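Local coordinates for beta-N-acetylglucosaminidase (Thermotoga maritima, PDB 3WO8), which probably hydrolyses terminal non-reducing N-acetyl-D-hexosamine residues from N-acetyl-beta-D-hexosaminides, as a family 3 glycoside hydrolase with a TIM barrel, at residues D68-S73 with L119-A124; V166-K171 with K213-M218. One frame throughout, in Å; residues are numbered along the deposited sequence.

Contact 1. Residues D68-S73 with L119-A124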
loop_
_atom_site.group_PDB
_atom_site.type_symbol
_atom_site.label_atom_id
_atom_site.label_comp_id
_atom_site.label_asym_id
_atom_site.label_seq_id
_atom_site.Cartn_x
_atom_site.Cartn_y
_atom_site.Cartn_z
ATOM N N ASP B 68 -2.280 -21.651 13.545
ATOM C CA ASP B 68 -3.215 -21.494 12.485
ATOM C C ASP B 68 -4.258 -20.545 13.033
ATOM O O ASP B 68 -4.955 -20.907 13.972
ATOM C CB ASP B 68 -3.773 -22.872 12.133
ATOM C CG ASP B 68 -4.740 -22.834 10.978
ATOM O OD1 ASP B 68 -4.402 -22.273 9.913
ATOM O OD2 ASP B 68 -5.843 -23.394 11.112
ATOM N N PHE B 69 -4.331 -19.328 12.469
ATOM C CA PHE B 69 -5.231 -18.259 12.955
ATOM C C PHE B 69 -6.121 -17.636 11.913
ATOM O O PHE B 69 -5.950 -17.806 10.721
ATOM C CB PHE B 69 -4.456 -17.096 13.538
ATOM C CG PHE B 69 -3.395 -17.489 14.501
ATOM C CD1 PHE B 69 -2.167 -17.926 14.048
ATOM C CD2 PHE B 69 -3.596 -17.379 15.866
ATOM C CE1 PHE B 69 -1.152 -18.272 14.947
ATOM C CE2 PHE B 69 -2.593 -17.748 16.775
ATOM C CZ PHE B 69 -1.362 -18.190 16.312
ATOM N N LEU B 70 -7.080 -16.880 12.422
ATOM C CA LEU B 70 -7.895 -16.034 11.631
ATOM C C LEU B 70 -7.378 -14.649 11.855
ATOM O O LEU B 70 -7.554 -14.118 12.935
ATOM C CB LEU B 70 -9.327 -16.091 12.110
ATOM C CG LEU B 70 -9.994 -17.430 11.874
ATOM C CD1 LEU B 70 -11.450 -17.327 12.269
ATOM C CD2 LEU B 70 -9.861 -17.858 10.421
ATOM N N ILE B 71 -6.744 -14.080 10.821
ATOM C CA ILE B 71 -6.054 -12.791 10.871
ATOM C C ILE B 71 -6.856 -11.775 10.107
ATOM O O ILE B 71 -7.093 -11.925 8.897
ATOM C CB ILE B 71 -4.631 -12.914 10.322
ATOM C CG1 ILE B 71 -3.962 -14.133 10.975
ATOM C CG2 ILE B 71 -3.823 -11.674 10.692
ATOM C CD1 ILE B 71 -2.476 -14.345 10.700
ATOM N N SER B 72 -7.327 -10.754 10.813
ATOM C CA SER B 72 -8.270 -9.831 10.207
ATOM C C SER B 72 -7.894 -8.382 10.496
ATOM O O SER B 72 -6.910 -8.147 11.221
ATOM C CB SER B 72 -9.696 -10.118 10.652
ATOM O OG SER B 72 -10.582 -9.158 10.078
ATOM N N SER B 73 -8.670 -7.453 9.905
ATOM C CA SER B 73 -8.473 -6.042 10.054
ATOM C C SER B 73 -9.842 -5.386 9.846
ATOM O O SER B 73 -10.734 -6.065 9.382
ATOM C CB SER B 73 -7.513 -5.539 8.985
ATOM O OG SER B 73 -8.216 -4.977 7.843
ATOM N N LEU B 119 -3.516 -11.504 5.665
ATOM C CA LEU B 119 -4.811 -11.540 6.260
ATOM C C LEU B 119 -5.646 -12.629 5.586
ATOM O O LEU B 119 -5.538 -12.870 4.374
ATOM C CB LEU B 119 -5.527 -10.210 6.055
ATOM C CG LEU B 119 -5.116 -8.942 6.796
ATOM C CD1 LEU B 119 -4.568 -9.245 8.183
ATOM C CD2 LEU B 119 -4.123 -8.154 5.964
ATOM N N ASN B 120 -6.499 -13.280 6.368
ATOM C CA ASN B 120 -7.400 -14.284 5.819
ATOM C C ASN B 120 -8.860 -14.036 6.200
ATOM O O ASN B 120 -9.701 -14.873 5.993
ATOM C CB ASN B 120 -6.907 -15.659 6.225
ATOM C CG ASN B 120 -6.995 -15.902 7.727
ATOM O OD1 ASN B 120 -7.507 -15.079 8.499
ATOM N ND2 ASN B 120 -6.502 -17.033 8.146
ATOM N N MET B 121 -9.156 -12.844 6.703
ATOM C CA MET B 121 -10.484 -12.462 7.081
ATOM C C MET B 121 -10.529 -10.957 7.089
ATOM O O MET B 121 -9.468 -10.320 7.252
ATOM C CB MET B 121 -10.750 -12.954 8.498
ATOM C CG MET B 121 -12.098 -12.523 9.105
ATOM S SD MET B 121 -12.552 -13.397 10.638
ATOM C CE MET B 121 -12.375 -15.056 10.072
ATOM N N VAL B 122 -11.733 -10.392 6.941
ATOM C CA VAL B 122 -11.915 -8.959 7.114
ATOM C C VAL B 122 -13.225 -8.632 7.789
ATOM O O VAL B 122 -14.238 -9.253 7.530
ATOM C CB VAL B 122 -11.839 -8.177 5.766
ATOM C CG1 VAL B 122 -12.879 -8.663 4.781
ATOM C CG2 VAL B 122 -12.024 -6.688 5.985
ATOM N N PHE B 123 -13.227 -7.604 8.609
ATOM C CA PHE B 123 -14.463 -7.200 9.200
ATOM C C PHE B 123 -15.246 -6.312 8.282
ATOM O O PHE B 123 -15.564 -5.218 8.603
ATOM C CB PHE B 123 -14.254 -6.624 10.609
ATOM C CG PHE B 123 -13.723 -7.659 11.608
ATOM C CD1 PHE B 123 -14.246 -8.931 11.652
ATOM C CD2 PHE B 123 -12.722 -7.361 12.472
ATOM C CE1 PHE B 123 -13.788 -9.873 12.546
ATOM C CE2 PHE B 123 -12.261 -8.297 13.371
ATOM C CZ PHE B 123 -12.788 -9.560 13.410
ATOM N N ALA B 124 -15.632 -6.838 7.145
ATOM C CA ALA B 124 -16.581 -6.122 6.308
ATOM C C ALA B 124 -17.366 -7.175 5.538
ATOM O O ALA B 124 -16.942 -8.330 5.517
ATOM C CB ALA B 124 -15.821 -5.202 5.380
#

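Contact 2. Residues V166-K171 with K213-M218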
loop_
_atom_site.group_PDB
_atom_site.type_symbol
_atom_site.label_atom_id
_atom_site.label_comp_id
_atom_site.label_asym_id
_atom_site.label_seq_id
_atom_site.Cartn_x
_atom_site.Cartn_y
_atom_site.Cartn_z
ATOM N N VAL B 166 -10.185 -13.879 1.233
ATOM C CA VAL B 166 -10.521 -13.629 2.624
ATOM C C VAL B 166 -11.984 -13.899 2.940
ATOM O O VAL B 166 -12.883 -13.616 2.146
ATOM C CB VAL B 166 -10.137 -12.192 3.082
ATOM C CG1 VAL B 166 -8.673 -11.930 2.775
ATOM C CG2 VAL B 166 -11.023 -11.139 2.415
ATOM N N ILE B 167 -12.185 -14.391 4.159
ATOM C CA ILE B 167 -13.507 -14.628 4.681
ATOM C C ILE B 167 -14.004 -13.316 5.221
ATOM O O ILE B 167 -13.327 -12.684 6.057
ATOM C CB ILE B 167 -13.487 -15.608 5.844
ATOM C CG1 ILE B 167 -12.809 -16.913 5.422
ATOM C CG2 ILE B 167 -14.905 -15.906 6.310
ATOM C CD1 ILE B 167 -12.288 -17.698 6.599
ATOM N N PRO B 168 -15.187 -12.887 4.760
ATOM C CA PRO B 168 -15.716 -11.642 5.244
ATOM C C PRO B 168 -16.518 -11.854 6.467
ATOM O O PRO B 168 -16.844 -12.977 6.836
ATOM C CB PRO B 168 -16.635 -11.181 4.126
ATOM C CG PRO B 168 -17.149 -12.474 3.557
ATOM C CD PRO B 168 -16.023 -13.485 3.725
ATOM N N CYS B 169 -16.866 -10.733 7.067
ATOM C CA CYS B 169 -17.697 -10.690 8.233
ATOM C C CYS B 169 -18.798 -9.627 8.092
ATOM O O CYS B 169 -18.537 -8.446 8.191
ATOM C CB CYS B 169 -16.829 -10.372 9.424
ATOM S SG CYS B 169 -17.795 -10.509 10.926
ATOM N N ILE B 170 -20.026 -10.044 7.835
ATOM C CA ILE B 170 -21.123 -9.072 7.745
ATOM C C ILE B 170 -21.450 -8.542 9.131
ATOM O O ILE B 170 -21.322 -9.256 10.133
ATOM C CB ILE B 170 -22.385 -9.647 7.077
ATOM C CG1 ILE B 170 -22.864 -10.915 7.784
ATOM C CG2 ILE B 170 -22.073 -9.949 5.628
ATOM C CD1 ILE B 170 -24.129 -11.473 7.167
ATOM N N LYS B 171 -21.828 -7.275 9.182
ATOM C CA LYS B 171 -22.053 -6.622 10.459
ATOM C C LYS B 171 -23.021 -5.456 10.309
ATOM O O LYS B 171 -23.206 -4.954 9.200
ATOM C CB LYS B 171 -20.721 -6.199 11.085
ATOM C CG LYS B 171 -19.849 -5.275 10.248
ATOM C CD LYS B 171 -18.415 -5.135 10.804
ATOM C CE LYS B 171 -17.918 -3.727 10.505
ATOM N NZ LYS B 171 -16.457 -3.572 10.366
ATOM N N LYS B 213 -22.517 -19.612 2.466
ATOM C CA LYS B 213 -22.283 -20.261 3.758
ATOM C C LYS B 213 -20.904 -19.910 4.352
ATOM O O LYS B 213 -20.750 -19.969 5.585
ATOM C CB LYS B 213 -22.468 -21.791 3.645
ATOM C CG LYS B 213 -23.931 -22.244 3.645
ATOM C CD LYS B 213 -24.099 -23.711 3.218
ATOM C CE LYS B 213 -25.478 -24.270 3.565
ATOM N NZ LYS B 213 -26.567 -23.259 3.414
ATOM N N LYS B 214 -19.936 -19.527 3.495
ATOM C CA LYS B 214 -18.524 -19.341 3.919
ATOM C C LYS B 214 -18.217 -17.992 4.616
ATOM O O LYS B 214 -17.133 -17.777 5.147
ATOM C CB LYS B 214 -17.574 -19.604 2.748
ATOM C CG LYS B 214 -17.486 -21.082 2.404
ATOM C CD LYS B 214 -16.455 -21.423 1.336
ATOM C CE LYS B 214 -15.068 -21.603 1.931
ATOM N NZ LYS B 214 -14.105 -22.256 0.993
ATOM N N VAL B 215 -19.210 -17.123 4.645
ATOM C CA VAL B 215 -19.241 -15.918 5.477
ATOM C C VAL B 215 -19.202 -16.085 7.029
ATOM O O VAL B 215 -19.609 -17.119 7.582
ATOM C CB VAL B 215 -20.542 -15.177 5.107
ATOM C CG1 VAL B 215 -20.901 -14.102 6.102
ATOM C CG2 VAL B 215 -20.436 -14.610 3.691
ATOM N N THR B 216 -18.731 -15.041 7.727
ATOM C CA THR B 216 -18.987 -14.888 9.166
ATOM C C THR B 216 -19.884 -13.691 9.483
ATOM O O THR B 216 -20.062 -12.790 8.661
ATOM C CB THR B 216 -17.728 -14.712 10.007
ATOM O OG1 THR B 216 -17.383 -13.333 10.046
ATOM C CG2 THR B 216 -16.587 -15.508 9.466
ATOM N N VAL B 217 -20.443 -13.707 10.697
ATOM C CA VAL B 217 -21.407 -12.697 11.160
ATOM C C VAL B 217 -21.004 -12.056 12.490
ATOM O O VAL B 217 -20.685 -12.744 13.462
ATOM C CB VAL B 217 -22.803 -13.295 11.363
ATOM C CG1 VAL B 217 -23.773 -12.219 11.790
ATOM C CG2 VAL B 217 -23.299 -13.923 10.076
ATOM N N MET B 218 -21.017 -10.733 12.528
ATOM C CA MET B 218 -20.733 -10.051 13.761
ATOM C C MET B 218 -22.036 -9.494 14.306
ATOM O O MET B 218 -22.919 -8.967 13.612
ATOM C CB MET B 218 -19.697 -8.943 13.584
ATOM C CG MET B 218 -19.396 -8.129 14.837
ATOM S SD MET B 218 -18.312 -6.695 14.581
ATOM C CE MET B 218 -16.743 -7.543 14.638
#

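Contact 1. Residues D68-S73 with L119-A124
Asn120 uses both ends of its side-chain amide on the backbone of residues 69-71. ND2 donates to Phe69 O at 2.7 Å, within the amide plane. OD1 accepts from Ile71 N at 2.6 Å, with the donor tilted 32° from the carbonyl plane. Two bonds to one backbone segment hold the amide group in a fixed rotation. CG sits between the backbone N and the carbonyl carbon (chi1 66°), which turns the amide back along residues 69-71. The backbone N of Asn120 also donates to Ile71 O at 2.9 Å, and Met121 N adds only a weak bond to the same oxygen. These segments join strands 70-72 and 121-122 of the TIM barrel, the third and fourth in chain order, where the parallel sheet closes on itself. Packing is close on the barrel interior. There the terminal CE of Met121 meets Leu70 CD1 at 3.3 Å, and Phe21 covers both side chains. Ser72 CB and OG lie over one face of the Phe123 ring, with CB 4.3 Å from its centroid. On the helix-facing side, Ile71 CG2 reaches Leu119 CD1 at 3.6 Å, and Met60 of helix 53-66 packs on both. By contrast, Asp68, which does not touch 119-124, is partly exposed and forms a salt bridge to Lys329. Towards the other end, Phe123 N donates almost straight to Ser73 O at 3.0 Å.

Contact 2. Residues V166-K171 with K213-M218
Two neighbouring parallel strands of the TIM barrel, 167-173 and 216-219, pair here. The strand segments 167-171 and 216-218 run at 34° to each other. Three backbone bonds set the register. Thr216 N donates to Pro168 O at 2.9 Å, Ile170 N to Thr216 O at 2.9 Å, and Met218 N to Ile170 O at 2.8 Å. The last is nearly straight, with an N-H...O angle of 171°. Cys169 thus lies beside Thr216, and Ile170 beside Val217. Ile170 and Val217 point to the helix side of the sheet. The CG1 branch of Ile170 crosses Val217 obliquely and meets its CG2 at 3.8 Å. Leu209 of helix 203-211 packs on both. Nearer the strand starts, the ring atom Pro168 CG touches Val215 CG2 at 3.9 Å. Cys169, Thr216 and Met218 belong to the interior side. The rotation of Thr216 (chi1 87°, to OG1) points its CG2 methyl at Ile167 CG2, 3.6 Å away, the two side chains crossing at about a right angle. Replacing Thr216 with a glycine would probably open a gap beside Ile167 CG2 and leave that methyl less firmly packed. Further along, Cys169 SG, whose place is less certain, lies near Met218 CB. Lys171 and Met218 run side by side. The amine of Lys171 turns away to a salt bridge with Glu76 and a hydrogen bond with Phe123 O. Parallel pairing with helices outside and side chains filling the interior is typical of the beta/alpha barrel.

How the contacts relate
Both segments of contact 1 come before those of contact 2 in the sequence, and the contact centres lie about 10 Å apart. Both belong to the eight-stranded parallel sheet of the TIM barrel. Contact 1 joins the third and fourth strands in chain order, and contact 2 the fifth and sixth. Strands 121-122 and 167-173 are neighbours, so the two contacts lie one pairing apart, with the pairing of these two strands between them. They also meet directly. Cys169 N probably donates to Ala124 O at 2.9 Å. Met121 CG packs against Ile167 O. Together they form a continuous arc of the wall within the family 3 N-terminal domain.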